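Local coordinates for 2-dehydropantoate 2-reductase, putative (Enterococcus faecalis, PDB 2EW2), which probably catalyses the NADPH-dependent reduction of 2-dehydropantoate (ketopantoate) to (R)-pantoate, a step in pantothenate biosynthesis, at residues B[161-164]-B[165-168]; B[113-116]-B[117-120]. All coordinates share one frame; numbering follows the deposited sequence. Where two conformers were deposited one is given.

Interaction 1. Residues B[161-164]-B[165-168]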
loop_
_atom_site.group_PDB
_atom_site.type_symbol
_atom_site.label_atom_id
_atom_site.label_comp_id
_atom_site.label_asym_id
_atom_site.label_seq_id
_atom_site.Cartn_x
_atom_site.Cartn_y
_atom_site.Cartn_z
ATOM N N LYS B 161 -33.253 -21.366 -4.347
ATOM C CA LYS B 161 -34.301 -20.698 -3.555
ATOM C C LYS B 161 -35.260 -21.659 -2.871
ATOM O O LYS B 161 -35.568 -21.479 -1.684
ATOM C CB LYS B 161 -35.090 -19.709 -4.397
ATOM C CG LYS B 161 -36.325 -19.099 -3.683
ATOM C CD LYS B 161 -35.912 -18.179 -2.543
ATOM C CE LYS B 161 -37.100 -17.462 -1.910
ATOM N NZ LYS B 161 -37.620 -16.391 -2.814
ATOM N N LYS B 162 -35.747 -22.656 -3.620
ATOM C CA LYS B 162 -36.726 -23.602 -3.072
ATOM C C LYS B 162 -36.137 -24.350 -1.878
ATOM O O LYS B 162 -36.776 -24.472 -0.827
ATOM C CB LYS B 162 -37.203 -24.577 -4.156
ATOM C CG LYS B 162 -38.382 -25.477 -3.732
ATOM C CD LYS B 162 -38.692 -26.508 -4.834
ATOM C CE LYS B 162 -39.831 -27.459 -4.427
ATOM N NZ LYS B 162 -39.950 -28.633 -5.375
ATOM N N PHE B 163 -34.913 -24.844 -2.029
ATOM C CA PHE B 163 -34.269 -25.542 -0.933
ATOM C C PHE B 163 -33.930 -24.648 0.252
ATOM O O PHE B 163 -34.055 -25.082 1.395
ATOM C CB PHE B 163 -33.025 -26.299 -1.386
ATOM C CG PHE B 163 -32.544 -27.296 -0.370
ATOM C CD1 PHE B 163 -33.111 -28.564 -0.302
ATOM C CD2 PHE B 163 -31.542 -26.962 0.538
ATOM C CE1 PHE B 163 -32.666 -29.485 0.654
ATOM C CE2 PHE B 163 -31.095 -27.877 1.490
ATOM C CZ PHE B 163 -31.649 -29.126 1.551
ATOM N N ALA B 164 -33.521 -23.407 -0.007
ATOM C CA ALA B 164 -33.330 -22.438 1.076
ATOM C C ALA B 164 -34.609 -22.326 1.928
ATOM O O ALA B 164 -34.543 -22.307 3.161
ATOM C CB ALA B 164 -32.944 -21.059 0.511
ATOM N N LEU B 165 -35.765 -22.254 1.258
ATOM C CA LEU B 165 -37.056 -22.160 1.939
ATOM C C LEU B 165 -37.338 -23.404 2.777
ATOM O O LEU B 165 -37.880 -23.301 3.890
ATOM C CB LEU B 165 -38.184 -21.869 0.932
ATOM C CG LEU B 165 -38.163 -20.461 0.308
ATOM C CD1 LEU B 165 -39.316 -20.283 -0.680
ATOM C CD2 LEU B 165 -38.233 -19.388 1.366
ATOM N N GLU B 166 -36.944 -24.559 2.248
ATOM C CA GLU B 166 -37.065 -25.841 2.939
ATOM C C GLU B 166 -36.190 -25.917 4.196
ATOM O O GLU B 166 -36.605 -26.457 5.224
ATOM C CB GLU B 166 -36.754 -26.987 1.965
ATOM C CG GLU B 166 -37.932 -27.279 1.017
ATOM C CD GLU B 166 -37.563 -28.087 -0.229
ATOM O OE1 GLU B 166 -36.447 -28.662 -0.300
ATOM O OE2 GLU B 166 -38.411 -28.142 -1.153
ATOM N N VAL B 167 -34.978 -25.371 4.105
ATOM C CA VAL B 167 -34.081 -25.233 5.258
ATOM C C VAL B 167 -34.683 -24.316 6.327
ATOM O O VAL B 167 -34.641 -24.663 7.494
ATOM C CB VAL B 167 -32.686 -24.719 4.853
ATOM C CG1 VAL B 167 -31.834 -24.397 6.099
ATOM C CG2 VAL B 167 -31.980 -25.753 3.966
ATOM N N VAL B 168 -35.235 -23.168 5.920
ATOM C CA VAL B 168 -35.973 -22.271 6.846
ATOM C C VAL B 168 -37.064 -23.039 7.618
ATOM O O VAL B 168 -37.138 -22.954 8.832
ATOM C CB VAL B 168 -36.559 -21.031 6.124
ATOM C CG1 VAL B 168 -37.542 -20.242 7.052
ATOM C CG2 VAL B 168 -35.450 -20.106 5.635
#
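Residues 161-168 form a local contact between side chains three and four residues apart in the first two turns of helix 161-173, the helix of the beta-alpha-beta unit made with strands 151-155 and 178-180. Four successive alpha-helical bonds carry it, from Leu165 N to Lys161 O through to Val168 N to Ala164 O; the shortest, Val167 N to Phe163 O, is 2.9 Å. Phe163, with CG anti to the backbone N (chi1 -165°), has its ring approached obliquely, from the same side, by two later residues: Val167 CG2 at CE2 (3.4 Å) and Glu166 OE1 at CD1 (3.3 Å). Glu166 is modelled in two conformers, and its side-chain contacts, tentative, hold for one: the carboxylate stands 75° from the ring plane, with OE2 3.6 Å from Lys162 CE but 4.5 Å from Lys162 NZ, beyond a salt bridge. Lys161, bent at chi2 (68°) and chi4, rests CE 3.8 Å from Leu165 CD1 and makes a cation-pi contact with Tyr180. Ala164 and Val167 face the sheet, touching Leu153 and Leu127, and the Phe163 ring stacks on Tyr103. Apolar contacts thus anchor one side of the helix, whereas Lys162 and Glu166 may share at most a loose electrostatic attraction.

Interaction 2. Residues B[113-116]-B[117-120]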
loop_
_atom_site.group_PDB
_atom_site.type_symbol
_atom_site.label_atom_id
_atom_site.label_comp_id
_atom_site.label_asym_id
_atom_site.label_seq_id
_atom_site.Cartn_x
_atom_site.Cartn_y
_atom_site.Cartn_z
ATOM N N HIS B 113 -16.189 -17.193 1.026
ATOM C CA HIS B 113 -16.059 -18.617 1.361
ATOM C C HIS B 113 -16.706 -19.539 0.352
ATOM O O HIS B 113 -16.279 -20.693 0.201
ATOM C CB HIS B 113 -16.592 -18.887 2.766
ATOM C CG HIS B 113 -16.007 -17.978 3.794
ATOM N ND1 HIS B 113 -14.652 -17.888 4.012
ATOM C CD2 HIS B 113 -16.590 -17.116 4.661
ATOM C CE1 HIS B 113 -14.423 -17.013 4.975
ATOM N NE2 HIS B 113 -15.584 -16.530 5.385
ATOM N N GLU B 114 -17.710 -19.026 -0.357
ATOM C CA GLU B 114 -18.320 -19.749 -1.480
ATOM C C GLU B 114 -17.288 -20.213 -2.516
ATOM O O GLU B 114 -17.492 -21.221 -3.184
ATOM C CB GLU B 114 -19.425 -18.903 -2.159
ATOM C CG GLU B 114 -18.971 -17.545 -2.748
ATOM C CD GLU B 114 -18.878 -16.412 -1.718
ATOM O OE1 GLU B 114 -19.122 -16.651 -0.510
ATOM O OE2 GLU B 114 -18.549 -15.263 -2.110
ATOM N N ASP B 115 -16.173 -19.492 -2.637
ATOM C CA ASP B 115 -15.162 -19.844 -3.629
ATOM C C ASP B 115 -14.403 -21.103 -3.224
ATOM O O ASP B 115 -13.974 -21.861 -4.068
ATOM C CB ASP B 115 -14.202 -18.679 -3.870
ATOM C CG ASP B 115 -14.920 -17.426 -4.392
ATOM O OD1 ASP B 115 -15.996 -17.565 -5.027
ATOM O OD2 ASP B 115 -14.418 -16.302 -4.168
ATOM N N VAL B 116 -14.251 -21.332 -1.926
ATOM C CA VAL B 116 -13.682 -22.595 -1.454
ATOM C C VAL B 116 -14.743 -23.696 -1.562
ATOM O O VAL B 116 -14.472 -24.789 -2.075
ATOM C CB VAL B 116 -13.172 -22.482 0.015
ATOM C CG1 VAL B 116 -13.039 -23.855 0.654
ATOM C CG2 VAL B 116 -11.835 -21.748 0.078
ATOM N N LEU B 117 -15.948 -23.396 -1.074
ATOM C CA LEU B 117 -17.031 -24.377 -0.980
ATOM C C LEU B 117 -17.393 -24.940 -2.349
ATOM O O LEU B 117 -17.633 -26.144 -2.473
ATOM C CB LEU B 117 -18.270 -23.789 -0.258
ATOM C CG LEU B 117 -18.079 -23.412 1.222
ATOM C CD1 LEU B 117 -19.285 -22.671 1.810
ATOM C CD2 LEU B 117 -17.745 -24.651 2.059
ATOM N N GLU B 118 -17.391 -24.090 -3.374
ATOM C CA GLU B 118 -17.807 -24.513 -4.717
ATOM C C GLU B 118 -16.873 -25.555 -5.361
ATOM O O GLU B 118 -17.236 -26.192 -6.346
ATOM C CB GLU B 118 -18.076 -23.316 -5.646
ATOM C CG GLU B 118 -16.840 -22.704 -6.288
ATOM C CD GLU B 118 -17.151 -21.447 -7.110
ATOM O OE1 GLU B 118 -18.307 -21.323 -7.608
ATOM O OE2 GLU B 118 -16.235 -20.582 -7.260
ATOM N N LYS B 119 -15.689 -25.741 -4.778
ATOM C CA LYS B 119 -14.804 -26.827 -5.183
ATOM C C LYS B 119 -15.366 -28.194 -4.805
ATOM O O LYS B 119 -15.014 -29.202 -5.414
ATOM C CB LYS B 119 -13.433 -26.652 -4.533
ATOM C CG LYS B 119 -12.682 -25.406 -4.970
ATOM C CD LYS B 119 -11.187 -25.615 -4.794
ATOM C CE LYS B 119 -10.763 -25.412 -3.373
ATOM N NZ LYS B 119 -9.338 -25.835 -3.183
ATOM N N TYR B 120 -16.239 -28.219 -3.793
ATOM C CA TYR B 120 -16.662 -29.457 -3.156
ATOM C C TYR B 120 -18.164 -29.688 -3.236
ATOM O O TYR B 120 -18.619 -30.826 -3.222
ATOM C CB TYR B 120 -16.179 -29.479 -1.699
ATOM C CG TYR B 120 -14.690 -29.248 -1.597
ATOM C CD1 TYR B 120 -14.175 -28.106 -0.983
ATOM C CD2 TYR B 120 -13.793 -30.147 -2.171
ATOM C CE1 TYR B 120 -12.796 -27.897 -0.893
ATOM C CE2 TYR B 120 -12.420 -29.930 -2.117
ATOM C CZ TYR B 120 -11.931 -28.808 -1.469
ATOM O OH TYR B 120 -10.566 -28.610 -1.394
#
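Glu118 reaches back along the short helix 114-117 and lies beside Asp115, the two side chains pointing the same way with their carboxylate planes 26° apart. Asp115 OD1 and Glu118 OE2 approach to 3.8 Å, a pairing of like charges. The Glu118 CG sits between its backbone N and carbonyl carbon (chi1 82°), which brings it to 3.5 Å from Glu114 O and sets the carboxylate beside Asp115. Basic residues of helix 282-292 surround the acidic group: Lys288 forms salt bridges with Glu114 and Asp115, Arg287 forms another with Asp115, and Lys291 makes weak, long ion pairs with Asp115 and Glu118. The backbone bonds change span here. Leu117 N binds His113 O at 3.0 Å and Glu118 N binds Glu114 O at 2.9 Å, both i to i+4, but Lys119 N turns to Val116 O, an i to i+3 bond of 3.1 Å whose donor stands 51° out of the carbonyl plane. Tyr120 CD1 lies 3.5 Å from the same Val116 O, and Lys119 CB sits over the centre of one face of the tyrosine ring. Both Lys119 NZ and Tyr120 OH find Asp88, by a salt bridge and a hydrogen bond. Residues 113-120 lie between strands 103-106 and 126-131, and Leu117 packs on Val104 and Ile126 of the sheet and on Phe91 of helix 84-94. The paired carboxylates would repel each other if both were ionised, and the surrounding lysines and arginine probably offset that cost, tying this turn electrostatically to helix 282-292.

In the fold
Interaction 2 comes first along the chain and interaction 1 follows; their centres are 20 Å apart and their nearest atoms about 13 Å, so they do not touch. Both connect to the mixed eight-stranded sheet of the Rossmann-type N-terminal part. Residues 113-120 come after strand 103-106 and lead into strand 126-131, whereas 161-168 start the helix joining strands 151-155 and 178-180. Strand 126-131 is a shared neighbour, touched by both interactions. Interaction 2 also links this part to helix 282-292 of the C-terminal part, while interaction 1 packs helix 161-173 against strands 126-131, 151-155 and 178-180.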